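Local coordinates for triacylglycerol lipase (Clostridium botulinum, PDB 5AH1), which hydrolyses synthetic polyesters and probably triacylglycerols, and binds zinc in an alpha/beta-hydrolase fold, at residues M87-D92 and D268-Q273; E116-T121 and G165-I170; A120-V125 and C133-Y138. All coordinates share one frame; numbering follows the deposited sequence. Where two conformers were deposited one is given.

Contact 1. Residues M87-D92 and D268-Q273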
ATOM      1  N   MET A  87       5.877   0.597   5.628  1.00  8.86           N
ATOM      2  CA  MET A  87       6.130   1.427   6.802  1.00  9.44           C
ATOM      3  C   MET A  87       4.896   2.211   7.266  1.00  9.41           C
ATOM      4  O   MET A  87       5.008   3.329   7.769  1.00 11.72           O
ATOM      5  CB  MET A  87       7.372   2.312   6.600  1.00 10.80           C
ATOM      6  CG  MET A  87       8.681   1.505   6.759  1.00 13.07           C
ATOM      7  SD  MET A  87       8.959   1.013   8.484  1.00 14.16           S
ATOM      8  CE  MET A  87       9.536   2.563   9.122  1.00 16.30           C
ATOM      9  N   GLY A  88       3.720   1.593   7.115  1.00  9.44           N
ATOM     10  CA  GLY A  88       2.500   2.059   7.756  1.00  9.41           C
ATOM     11  C   GLY A  88       2.216   1.275   9.021  1.00  9.10           C
ATOM     12  O   GLY A  88       2.638   0.119   9.141  1.00  9.69           O
ATOM     13  N   PHE A  89       1.534   1.913   9.973  1.00  9.38           N
ATOM     14  CA  PHE A  89       1.290   1.339  11.295  1.00  9.97           C
ATOM     15  C   PHE A  89      -0.186   1.391  11.668  1.00 10.30           C
ATOM     16  O   PHE A  89      -0.997   1.937  10.919  1.00  9.83           O
ATOM     17  CB  PHE A  89       2.183   2.045  12.311  1.00  9.62           C
ATOM     18  CG  PHE A  89       3.635   1.818  12.026  1.00  9.85           C
ATOM     19  CD1 PHE A  89       4.263   0.655  12.444  1.00 10.58           C
ATOM     20  CD2 PHE A  89       4.359   2.730  11.272  1.00 11.76           C
ATOM     21  CE1 PHE A  89       5.599   0.400  12.121  1.00 10.76           C
ATOM     22  CE2 PHE A  89       5.691   2.486  10.961  1.00 12.60           C
ATOM     23  CZ  PHE A  89       6.313   1.319  11.391  1.00 11.38           C
ATOM     24  N   GLY A  90      -0.521   0.807  12.811  1.00 11.21           N
ATOM     25  CA  GLY A  90      -1.904   0.638  13.221  1.00 11.74           C
ATOM     26  C   GLY A  90      -2.479   1.809  13.973  1.00 11.38           C
ATOM     27  O   GLY A  90      -1.775   2.751  14.353  1.00 11.28           O
ATOM     28  N   ARG A  91      -3.783   1.735  14.194  1.00 12.22           N
ATOM     29  CA  ARG A  91      -4.519   2.787  14.888  1.00 13.05           C
ATOM     30  C   ARG A  91      -4.045   3.012  16.315  1.00 14.63           C
ATOM     31  O   ARG A  91      -4.207   4.104  16.843  1.00 16.01           O
ATOM     32  CB  ARG A  91      -6.014   2.467  14.897  1.00 12.73           C
ATOM     33  CG  ARG A  91      -6.657   2.565  13.539  1.00 12.96           C
ATOM     34  CD  ARG A  91      -8.163   2.280  13.600  1.00 12.92           C
ATOM     35  NE  ARG A  91      -8.896   3.172  14.495  1.00 13.32           N
ATOM     36  CZ  ARG A  91      -9.310   4.386  14.157  1.00 12.43           C
ATOM     37  NH1 ARG A  91      -9.055   4.879  12.955  1.00 11.75           N
ATOM     38  NH2 ARG A  91      -9.973   5.129  15.026  1.00 13.29           N
ATOM     39  N   ASP A  92      -3.475   1.973  16.928  1.00 14.66           N
ATOM     40  CA  ASP A  92      -2.954   2.033  18.290  1.00 16.33           C
ATOM     41  C   ASP A  92      -1.468   2.392  18.337  1.00 15.74           C
ATOM     42  O   ASP A  92      -0.845   2.308  19.389  1.00 18.43           O
ATOM     43  CB  ASP A  92      -3.151   0.676  18.973  1.00 18.64           C
ATOM     44  CG  ASP A  92      -2.361  -0.444  18.297  1.00 21.18           C
ATOM     45  OD1 ASP A  92      -2.314  -0.477  17.050  1.00 21.00           O
ATOM     46  OD2 ASP A  92      -1.783  -1.288  19.019  1.00 24.13           O
ATOM     47  N   ASP A 268       5.792  -1.036  16.078  1.00 12.34           N
ATOM     48  CA  ASP A 268       6.256  -2.422  16.097  1.00 12.12           C
ATOM     49  C   ASP A 268       6.432  -2.815  14.635  1.00 10.48           C
ATOM     50  O   ASP A 268       5.539  -2.589  13.820  1.00 10.29           O
ATOM     51  CB  ASP A 268       5.168  -3.251  16.803  1.00 14.16           C
ATOM     52  CG  ASP A 268       5.440  -4.758  16.851  1.00 15.30           C
ATOM     53  OD1 ASP A 268       6.409  -5.272  16.251  1.00 13.98           O
ATOM     54  OD2 ASP A 268       4.629  -5.445  17.527  1.00 17.48           O
ATOM     55  N   LEU A 269       7.596  -3.346  14.282  1.00  9.87           N
ATOM     56  CA  LEU A 269       7.870  -3.747  12.893  1.00 10.27           C
ATOM     57  C   LEU A 269       7.283  -5.111  12.536  1.00  9.41           C
ATOM     58  O   LEU A 269       7.262  -5.486  11.367  1.00  9.59           O
ATOM     59  CB  LEU A 269       9.363  -3.733  12.596  1.00 11.55           C
ATOM     60  CG  LEU A 269      10.032  -2.378  12.797  1.00 14.22           C
ATOM     61  CD1 LEU A 269      11.539  -2.511  12.668  1.00 16.42           C
ATOM     62  CD2 LEU A 269       9.490  -1.340  11.822  1.00 15.72           C
ATOM     63  N   LYS A 270       6.790  -5.840  13.534  1.00  8.90           N
ATOM     64  CA  LYS A 270       5.979  -7.041  13.312  1.00  8.68           C
ATOM     65  C   LYS A 270       6.701  -8.122  12.508  1.00  8.78           C
ATOM     66  O   LYS A 270       6.082  -8.844  11.729  1.00 10.66           O
ATOM     67  CB  LYS A 270       4.637  -6.666  12.664  1.00  9.29           C
ATOM     68  CG  LYS A 270       3.965  -5.479  13.350  1.00 10.03           C
ATOM     69  CD  LYS A 270       2.535  -5.183  12.868  1.00 10.53           C
ATOM     70  CE  LYS A 270       1.955  -3.995  13.614  1.00 10.39           C
ATOM     71  NZ  LYS A 270       2.637  -2.723  13.318  1.00 10.09           N
ATOM     72  N   LEU A 271       7.997  -8.289  12.772  1.00  8.60           N
ATOM     73  CA  LEU A 271       8.810  -9.307  12.108  1.00  9.15           C
ATOM     74  C   LEU A 271       8.927 -10.580  12.960  1.00  8.44           C
ATOM     75  O   LEU A 271       9.944 -11.266  12.920  1.00  8.52           O
ATOM     76  CB  LEU A 271      10.185  -8.718  11.754  1.00  9.50           C
ATOM     77  CG  LEU A 271      10.101  -7.658  10.642  1.00 10.64           C
ATOM     78  CD1 LEU A 271      11.371  -6.840  10.590  1.00 11.81           C
ATOM     79  CD2 LEU A 271       9.800  -8.273   9.283  1.00 11.24           C
ATOM     80  N   ASP A 272       7.866 -10.887  13.694  1.00  9.60           N
ATOM     81  CA  ASP A 272       7.785 -12.067  14.548  1.00 10.56           C
ATOM     82  C   ASP A 272       8.196 -13.344  13.813  1.00 10.22           C
ATOM     83  O   ASP A 272       8.867 -14.208  14.382  1.00 10.91           O
ATOM     84  CB  ASP A 272       6.355 -12.274  15.065  1.00 12.95           C
ATOM     85  CG  ASP A 272       5.792 -11.079  15.808  1.00 13.97           C
ATOM     86  OD1 ASP A 272       6.040  -9.923  15.413  1.00 14.02           O
ATOM     87  OD2 ASP A 272       5.060 -11.320  16.789  1.00 15.41           O
ATOM     88  N   GLN A 273       7.774 -13.469  12.558  1.00  9.49           N
ATOM     89  CA  GLN A 273       7.945 -14.721  11.829  1.00  9.92           C
ATOM     90  C   GLN A 273       9.406 -15.015  11.533  1.00  9.09           C
ATOM     91  O   GLN A 273       9.770 -16.159  11.332  1.00  9.68           O
ATOM     92  CB  GLN A 273       7.086 -14.763  10.553  1.00 10.94           C
ATOM     93  CG  GLN A 273       7.595 -13.954   9.359  1.00 11.56           C
ATOM     94  CD  GLN A 273       7.237 -12.490   9.432  1.00 13.06           C
ATOM     95  OE1 GLN A 273       7.276 -11.863  10.494  1.00 15.63           O
ATOM     96  NE2 GLN A 273       6.879 -11.927   8.289  1.00 12.17           N
TER
HETATM   97  O   HOH W   1       2.036  -2.073  10.679  1.00  9.28           O

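Contact 2. Residues E116-T121 and G165-I170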
ATOM      1  N   GLU A 116     -19.728   2.349   6.354  1.00 14.20           N
ATOM      2  CA  GLU A 116     -19.118   1.377   7.260  1.00 13.51           C
ATOM      3  C   GLU A 116     -17.691   1.081   6.811  1.00 12.72           C
ATOM      4  O   GLU A 116     -17.466   0.663   5.668  1.00 12.31           O
ATOM      5  CB  GLU A 116     -19.948   0.092   7.307  1.00 14.32           C
ATOM      6  CG  GLU A 116     -19.501  -0.890   8.387  1.00 13.94           C
ATOM      7  CD  GLU A 116     -20.252  -2.206   8.339  1.00 15.19           C
ATOM      8  OE1 GLU A 116     -21.180  -2.332   7.520  1.00 17.12           O
ATOM      9  OE2 GLU A 116     -19.921  -3.126   9.112  1.00 15.28           O
ATOM     10  N   THR A 117     -16.737   1.326   7.707  1.00 11.46           N
ATOM     11  CA  THR A 117     -15.318   1.280   7.372  1.00 10.91           C
ATOM     12  C   THR A 117     -14.490   0.743   8.531  1.00 10.50           C
ATOM     13  O   THR A 117     -14.684   1.135   9.684  1.00 10.57           O
ATOM     14  CB  THR A 117     -14.784   2.688   7.011  1.00 11.70           C
ATOM     15  OG1 THR A 117     -15.500   3.203   5.884  1.00 12.20           O
ATOM     16  CG2 THR A 117     -13.289   2.663   6.670  1.00 11.89           C
ATOM     17  N   TYR A 118     -13.557  -0.133   8.180  1.00 10.30           N
ATOM     18  CA  TYR A 118     -12.573  -0.696   9.100  1.00 10.34           C
ATOM     19  C   TYR A 118     -11.175  -0.466   8.575  1.00  9.88           C
ATOM     20  O   TYR A 118     -10.965  -0.207   7.381  1.00  9.84           O
ATOM     21  CB  TYR A 118     -12.803  -2.201   9.255  1.00 10.54           C
ATOM     22  CG  TYR A 118     -14.204  -2.529   9.661  1.00 11.80           C
ATOM     23  CD1 TYR A 118     -14.558  -2.485  10.993  1.00 12.91           C
ATOM     24  CD2 TYR A 118     -15.184  -2.826   8.730  1.00 12.78           C
ATOM     25  CE1 TYR A 118     -15.835  -2.742  11.401  1.00 13.40           C
ATOM     26  CE2 TYR A 118     -16.492  -3.095   9.136  1.00 13.64           C
ATOM     27  CZ  TYR A 118     -16.811  -3.043  10.474  1.00 13.22           C
ATOM     28  OH  TYR A 118     -18.102  -3.294  10.918  1.00 15.28           O
ATOM     29  N   THR A 119     -10.216  -0.599   9.477  1.00  9.30           N
ATOM     30  CA  THR A 119      -8.808  -0.450   9.147  1.00  9.71           C
ATOM     31  C   THR A 119      -8.089  -1.741   9.508  1.00  9.18           C
ATOM     32  O   THR A 119      -8.224  -2.238  10.625  1.00 10.29           O
ATOM     33  CB  THR A 119      -8.179   0.714   9.931  1.00 10.08           C
ATOM     34  OG1 THR A 119      -8.847   1.933   9.583  1.00 10.42           O
ATOM     35  CG2 THR A 119      -6.704   0.872   9.604  1.00 11.08           C
ATOM     36  N   ALA A 120      -7.360  -2.301   8.551  1.00  8.96           N
ATOM     37  CA  ALA A 120      -6.531  -3.474   8.812  1.00  9.14           C
ATOM     38  C   ALA A 120      -5.076  -3.066   8.916  1.00  9.44           C
ATOM     39  O   ALA A 120      -4.626  -2.162   8.213  1.00 11.08           O
ATOM     40  CB  ALA A 120      -6.714  -4.508   7.733  1.00 10.41           C
ATOM     41  N   THR A 121      -4.330  -3.776   9.756  1.00  9.08           N
ATOM     42  CA  THR A 121      -2.922  -3.474   9.964  1.00  9.48           C
ATOM     43  C   THR A 121      -2.105  -4.743   9.757  1.00  9.12           C
ATOM     44  O   THR A 121      -2.436  -5.794  10.315  1.00  9.89           O
ATOM     45  CB  THR A 121      -2.718  -2.837  11.337  1.00 10.64           C
ATOM     46  OG1 THR A 121      -3.460  -1.602  11.335  1.00 11.53           O
ATOM     47  CG2 THR A 121      -1.249  -2.570  11.611  1.00 11.58           C
ATOM     48  N   GLY A 165     -10.095 -10.092  14.858  1.00 12.82           N
ATOM     49  CA  GLY A 165     -10.959 -10.088  13.688  1.00 12.89           C
ATOM     50  C   GLY A 165     -11.815  -8.845  13.668  1.00 14.12           C
ATOM     51  O   GLY A 165     -12.540  -8.594  14.633  1.00 15.36           O
ATOM     52  N   ILE A 166     -11.726  -8.054  12.602  1.00 13.33           N
ATOM     53  CA  ILE A 166     -12.515  -6.816  12.500  0.51 14.33           C
ATOM     54  C   ILE A 166     -13.775  -6.961  11.660  1.00 13.71           C
ATOM     55  O   ILE A 166     -14.652  -6.108  11.719  1.00 14.78           O
ATOM     56  CB  ILE A 166     -11.711  -5.632  11.923  0.51 15.94           C
ATOM     57  CG1 ILE A 166     -11.069  -6.030  10.589  0.51 15.47           C
ATOM     58  CG2 ILE A 166     -10.699  -5.135  12.952  0.51 17.11           C
ATOM     59  CD1 ILE A 166     -10.466  -4.901   9.810  0.51 15.43           C
ATOM     60  N   TYR A 167     -13.879  -8.030  10.874  1.00 13.01           N
ATOM     61  CA  TYR A 167     -15.111  -8.259  10.105  1.00 13.27           C
ATOM     62  C   TYR A 167     -15.323  -9.756   9.990  1.00 12.63           C
ATOM     63  O   TYR A 167     -15.203 -10.351   8.919  1.00 12.63           O
ATOM     64  CB  TYR A 167     -15.100  -7.554   8.739  1.00 13.43           C
ATOM     65  CG  TYR A 167     -16.473  -7.405   8.114  1.00 13.44           C
ATOM     66  CD1 TYR A 167     -17.465  -6.633   8.725  1.00 14.05           C
ATOM     67  CD2 TYR A 167     -16.777  -8.022   6.904  1.00 13.22           C
ATOM     68  CE1 TYR A 167     -18.716  -6.499   8.155  1.00 13.47           C
ATOM     69  CE2 TYR A 167     -18.034  -7.886   6.327  1.00 13.14           C
ATOM     70  CZ  TYR A 167     -19.005  -7.127   6.961  1.00 13.25           C
ATOM     71  OH  TYR A 167     -20.254  -6.975   6.398  1.00 14.71           O
ATOM     72  N   LYS A 168     -15.644 -10.358  11.131  1.00 13.68           N
ATOM     73  CA  LYS A 168     -15.582 -11.800  11.280  1.00 14.50           C
ATOM     74  C   LYS A 168     -16.598 -12.554  10.435  1.00 15.47           C
ATOM     75  O   LYS A 168     -16.401 -13.738  10.152  1.00 16.56           O
ATOM     76  CB  LYS A 168     -15.751 -12.183  12.750  1.00 16.49           C
ATOM     77  CG  LYS A 168     -14.569 -11.797  13.635  1.00 19.82           C
ATOM     78  CD  LYS A 168     -14.725 -12.375  15.053  1.00 23.75           C
ATOM     79  CE  LYS A 168     -15.180 -11.326  16.050  1.00 26.72           C
ATOM     80  NZ  LYS A 168     -14.145 -10.272  16.293  1.00 28.02           N
ATOM     81  N   ASN A 169     -17.660 -11.859  10.027  0.62 15.00           N
ATOM     82  CA  ASN A 169     -18.760 -12.466   9.281  0.62 15.12           C
ATOM     83  C   ASN A 169     -18.578 -12.410   7.760  0.62 13.97           C
ATOM     84  O   ASN A 169     -19.480 -12.784   7.006  0.62 14.25           O
ATOM     85  CB  ASN A 169     -20.093 -11.813   9.682  0.62 16.52           C
ATOM     86  CG  ASN A 169     -20.105 -10.299   9.468  0.62 17.76           C
ATOM     87  OD1 ASN A 169     -19.085  -9.615   9.636  0.62 18.84           O
ATOM     88  ND2 ASN A 169     -21.275  -9.766   9.111  0.62 18.70           N
ATOM     89  N   ILE A 170     -17.408 -11.955   7.315  1.00 13.07           N
ATOM     90  CA  ILE A 170     -17.113 -11.866   5.889  1.00 12.05           C
ATOM     91  C   ILE A 170     -17.428 -13.183   5.185  1.00 12.80           C
ATOM     92  O   ILE A 170     -17.178 -14.257   5.726  1.00 14.41           O
ATOM     93  CB  ILE A 170     -15.625 -11.487   5.666  1.00 11.51           C
ATOM     94  CG1 ILE A 170     -15.384 -11.140   4.200  1.00 11.06           C
ATOM     95  CG2 ILE A 170     -14.651 -12.582   6.184  1.00 11.32           C
ATOM     96  CD1 ILE A 170     -14.042 -10.425   3.976  1.00 10.81           C
TER
HETATM   97  O   HOH W   2     -21.864  -4.916   7.197  1.00 19.78           O
HETATM   98  O   HOH W   3     -17.307  -6.187  12.537  1.00 34.69           O

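Contact 3. Residues A120-V125 and C133-Y138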
ATOM      1  N   ALA A 120      -7.360  -2.301   8.551  1.00  8.96           N
ATOM      2  CA  ALA A 120      -6.531  -3.474   8.812  1.00  9.14           C
ATOM      3  C   ALA A 120      -5.076  -3.066   8.916  1.00  9.44           C
ATOM      4  O   ALA A 120      -4.626  -2.162   8.213  1.00 11.08           O
ATOM      5  CB  ALA A 120      -6.714  -4.508   7.733  1.00 10.41           C
ATOM      6  N   THR A 121      -4.330  -3.776   9.756  1.00  9.08           N
ATOM      7  CA  THR A 121      -2.922  -3.474   9.964  1.00  9.48           C
ATOM      8  C   THR A 121      -2.105  -4.743   9.757  1.00  9.12           C
ATOM      9  O   THR A 121      -2.436  -5.794  10.315  1.00  9.89           O
ATOM     10  CB  THR A 121      -2.718  -2.837  11.337  1.00 10.64           C
ATOM     11  OG1 THR A 121      -3.460  -1.602  11.335  1.00 11.53           O
ATOM     12  CG2 THR A 121      -1.249  -2.570  11.611  1.00 11.58           C
ATOM     13  N   VAL A 122      -1.075  -4.642   8.919  1.00  8.35           N
ATOM     14  CA  VAL A 122      -0.232  -5.764   8.543  1.00  8.88           C
ATOM     15  C   VAL A 122       1.249  -5.376   8.670  1.00  8.03           C
ATOM     16  O   VAL A 122       1.558  -4.246   9.044  1.00  9.13           O
ATOM     17  CB  VAL A 122      -0.579  -6.255   7.114  1.00  9.24           C
ATOM     18  CG1 VAL A 122      -2.050  -6.699   7.044  1.00 10.72           C
ATOM     19  CG2 VAL A 122      -0.291  -5.179   6.064  1.00  9.47           C
ATOM     20  N   GLY A 123       2.168  -6.303   8.383  1.00  8.79           N
ATOM     21  CA  GLY A 123       3.572  -6.032   8.595  1.00  8.98           C
ATOM     22  C   GLY A 123       4.042  -4.861   7.741  1.00  8.13           C
ATOM     23  O   GLY A 123       3.803  -4.850   6.520  1.00  8.69           O
ATOM     24  N   PRO A 124       4.702  -3.869   8.354  1.00  8.44           N
ATOM     25  CA  PRO A 124       5.109  -2.685   7.591  1.00  8.96           C
ATOM     26  C   PRO A 124       6.210  -2.958   6.552  1.00  8.14           C
ATOM     27  O   PRO A 124       6.328  -2.195   5.586  1.00  8.72           O
ATOM     28  CB  PRO A 124       5.591  -1.713   8.670  1.00  9.04           C
ATOM     29  CG  PRO A 124       5.971  -2.583   9.818  1.00  9.23           C
ATOM     30  CD  PRO A 124       4.993  -3.715   9.791  1.00  8.95           C
ATOM     31  N   VAL A 125       7.041  -3.979   6.758  1.00  8.00           N
ATOM     32  CA  VAL A 125       8.149  -4.236   5.844  1.00  8.62           C
ATOM     33  C   VAL A 125       8.234  -5.689   5.382  1.00  8.24           C
ATOM     34  O   VAL A 125       9.238  -6.108   4.821  1.00  8.92           O
ATOM     35  CB  VAL A 125       9.491  -3.802   6.498  1.00  9.27           C
ATOM     36  CG1 VAL A 125       9.486  -2.302   6.823  1.00 10.10           C
ATOM     37  CG2 VAL A 125       9.803  -4.607   7.762  1.00 10.43           C
ATOM     38  N   CYS A 133      -1.505 -12.882   4.194  1.00  6.50           N
ATOM     39  CA  CYS A 133      -1.870 -13.839   5.225  1.00  6.67           C
ATOM     40  C   CYS A 133      -2.251 -13.119   6.507  1.00  6.50           C
ATOM     41  O   CYS A 133      -3.185 -13.513   7.198  1.00  7.22           O
ATOM     42  CB  CYS A 133      -0.712 -14.801   5.498  1.00  6.77           C
ATOM     43  SG  CYS A 133      -0.262 -15.869   4.087  1.00  7.76           S
ATOM     44  N   GLU A 134      -1.508 -12.067   6.835  1.00  6.49           N
ATOM     45  CA  GLU A 134      -1.818 -11.253   8.005  1.00  7.41           C
ATOM     46  C   GLU A 134      -3.161 -10.546   7.830  1.00  7.30           C
ATOM     47  O   GLU A 134      -3.949 -10.475   8.774  1.00  8.30           O
ATOM     48  CB  GLU A 134      -0.687 -10.270   8.263  1.00  7.60           C
ATOM     49  CG  GLU A 134       0.603 -10.993   8.660  1.00  8.28           C
ATOM     50  CD  GLU A 134       1.855 -10.180   8.426  1.00  9.41           C
ATOM     51  OE1 GLU A 134       1.771  -8.992   8.057  1.00 11.91           O
ATOM     52  OE2 GLU A 134       2.957 -10.741   8.630  1.00  9.14           O
ATOM     53  N   LEU A 135      -3.421 -10.025   6.637  1.00  7.30           N
ATOM     54  CA  LEU A 135      -4.678  -9.342   6.351  1.00  7.18           C
ATOM     55  C   LEU A 135      -5.888 -10.276   6.500  1.00  7.32           C
ATOM     56  O   LEU A 135      -6.912  -9.907   7.085  1.00  8.35           O
ATOM     57  CB  LEU A 135      -4.625  -8.750   4.945  1.00  7.52           C
ATOM     58  CG  LEU A 135      -5.851  -7.984   4.472  1.00  7.53           C
ATOM     59  CD1 LEU A 135      -6.218  -6.875   5.440  1.00  8.94           C
ATOM     60  CD2 LEU A 135      -5.585  -7.431   3.080  1.00  7.64           C
ATOM     61  N   TYR A 136      -5.755 -11.494   5.981  1.00  7.77           N
ATOM     62  CA  TYR A 136      -6.770 -12.522   6.172  1.00  7.41           C
ATOM     63  C   TYR A 136      -7.112 -12.712   7.652  1.00  7.90           C
ATOM     64  O   TYR A 136      -8.277 -12.611   8.050  1.00  9.00           O
ATOM     65  CB  TYR A 136      -6.310 -13.834   5.518  1.00  7.69           C
ATOM     66  CG  TYR A 136      -7.221 -14.995   5.802  1.00  7.92           C
ATOM     67  CD1 TYR A 136      -8.367 -15.215   5.053  1.00  8.69           C
ATOM     68  CD2 TYR A 136      -6.934 -15.878   6.824  1.00  9.82           C
ATOM     69  CE1 TYR A 136      -9.208 -16.277   5.334  1.00  8.91           C
ATOM     70  CE2 TYR A 136      -7.769 -16.934   7.117  1.00  9.29           C
ATOM     71  CZ  TYR A 136      -8.915 -17.126   6.373  1.00 10.33           C
ATOM     72  OH  TYR A 136      -9.739 -18.189   6.656  1.00 12.33           O
ATOM     73  N   ALA A 137      -6.101 -12.920   8.476  1.00  8.18           N
ATOM     74  CA  ALA A 137      -6.334 -13.130   9.902  1.00  8.92           C
ATOM     75  C   ALA A 137      -6.863 -11.879  10.581  1.00  8.33           C
ATOM     76  O   ALA A 137      -7.675 -11.971  11.510  1.00  9.73           O
ATOM     77  CB  ALA A 137      -5.063 -13.595  10.573  1.00  9.19           C
ATOM     78  N   TYR A 138      -6.401 -10.713  10.145  1.00  8.10           N
ATOM     79  CA  TYR A 138      -6.840  -9.458  10.747  1.00  8.51           C
ATOM     80  C   TYR A 138      -8.338  -9.264  10.550  1.00  8.86           C
ATOM     81  O   TYR A 138      -9.028  -8.713  11.414  1.00 10.21           O
ATOM     82  CB  TYR A 138      -6.072  -8.257  10.165  1.00  9.08           C
ATOM     83  CG  TYR A 138      -6.090  -7.079  11.093  1.00  9.60           C
ATOM     84  CD1 TYR A 138      -7.152  -6.195  11.096  1.00  9.32           C
ATOM     85  CD2 TYR A 138      -5.097  -6.904  12.045  1.00 10.42           C
ATOM     86  CE1 TYR A 138      -7.205  -5.139  11.981  1.00 10.68           C
ATOM     87  CE2 TYR A 138      -5.148  -5.855  12.939  1.00 11.32           C
ATOM     88  CZ  TYR A 138      -6.203  -4.975  12.898  1.00 10.70           C
ATOM     89  OH  TYR A 138      -6.272  -3.940  13.803  1.00 12.34           O
TER

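Contact 1. Residues M87-D92 and D268-Q273
Met87 and Phe89 meet Leu269 in a small apolar cluster gathered on one methyl branch. Leu269 CD2 lies 4.1 Å from Met87 SD and 4.2 Å from Phe89 CZ, so one methyl rests against the thioether and the ring rim side by side. The Met87 chain is folded back at both chi2 (-70°) and chi3 (-77°), and this bend brings the sulfur to the leucine; an unbranched, pliable side chain suits such a spot.

The polar atoms of 268-273 that reach the Phe89 ring come to its edge. Asp268 O sits in the ring plane, 3.4 Å from Phe89 CE1, where the slightly positive C-H rim faces the carbonyl oxygen. Lys270 NZ also comes to this edge, and the ammonium therefore does not form a cation-pi pair with the ring face.

No hydrogen bond passes directly between the two segments, but water 1 bridges them. It donates to Gly88 O at 2.7 Å and accepts from Lys270 NZ at 2.8 Å. Lys270 NZ also donates to Asp268 O at 2.9 Å and forms a salt bridge with Glu93, whose OE1 also receives Gly90 N. A lysine is long enough to lie along its own loop and, after an otherwise extended run, to turn at the last torsion (chi4 66°) and bring its charge among these acceptors. The loop is shaped by an Asx turn: Lys270 N donates to Asp268 OD1 at 2.8 Å, from above the carboxylate plane.

Further along, Gln273 NE2 bonds the zinc ligand Asp130, so the 268-273 loop reaches the second shell of the metal. Helix 242-257 packs against Met87, Phe89 and Leu269, helix 284-292 against Leu269 and Leu271, and the loop 87-92 follows strand 80-83 of the central sheet.

Contact 2. Residues E116-T121 and G165-I170
Tyr118 and Ile166 mark the closest approach of the backbones, CA to CA 7.0 Å, where the loop 165-170, with its type I turn from Tyr167 to Ile170, flanks strand 117-120 at the margin of the parallel alpha/beta-hydrolase sheet. Ile166 O lies over one face of the Tyr118 ring, 3.6 Å above the plane and displaced toward the rim. Ile166 was modelled in two conformers, so its side-chain packing is less certain; in one of them CD1 rests 3.6 Å from Tyr118 CB and also reaches Ala120 CB. The two tyrosine side chains run across each other at about a right angle, their ring planes 41° apart, and Tyr118 CE2 comes 3.7 Å from Tyr167 CD1. Tyrosine suits this partly exposed margin because its ring packs while its hydroxyl stays among polar partners. Tyr118 OH donates to Glu116 OE2 at 2.6 Å on the anti lone pair. Glu116 can reach it because its chain is extended, with CG anti to the backbone N (chi1 -171°). The carboxylate then links onward through its other oxygen: water 2 lies 2.7 Å from both Glu116 OE1 and Tyr167 OH.

Contact 3. Residues A120-V125 and C133-Y138
Tyr138 lays one face of its ring against the backbone at Ala120 and Thr121, where the chain leaves strand 117-120 of the alpha/beta-hydrolase sheet before turning back as helix 128-140. Thr121 N stands 3.7 Å above the ring plane, over its centre, and Ala120 C is displaced toward the rim. The torsion chi1 of -158° sets CG opposite the backbone N of Tyr138 and sends the ring out from the helix. Thr121 N is buried with no hydrogen-bond partner in the model; its N-H is directed at the ring centre, so the pi face probably offsets part of the missing bond. On the same side of the ring, above its rim, Thr121 O lies 3.4 Å from Tyr138 CD2.

Nearer the helix start, Leu135 CD1 presses on Ala120 CB at a distance (3.3 Å) too short to be taken literally, and a small residue suits the close spacing here. Val122 packs beside it, with CG1 3.9 Å from Leu135 CB.

Glu134 passes beside Val122, its CB near Val122 CG1 and its OE1 near Val122 CB. Glu134 OE2 is hydrogen-bonded to Tyr146 OH, and the Glu134 side chain lies about 7 Å from the bound zinc ion. Gly123 has no side chain to hinder the carboxylate, and Gly123 N donates to Glu134 OE1 at 2.7 Å, nearly along the C-O axis, with an N-H...O angle of 153°.

In the fold
The chain passes first through 87-92, then through strand 117-120 and the loop to helix 128-140, then through 165-170, and last through 268-273, so contacts 2 and 3 are nested inside the loop closed by contact 1. Contacts 2 and 3 share Ala120 and Thr121; their centres lie about 12 Å apart, and a probable hydrogen bond from Ile166 N to Tyr138 O joins them. The centres of contacts 1 and 3 are about 9 Å apart, those of contacts 1 and 2 about 17 Å, and Met87 N probably bonds Pro124 O. They link the sheet margin, through the loop and helix that follow, to residues near the zinc site, to which helix 128-140 contributes Asp130.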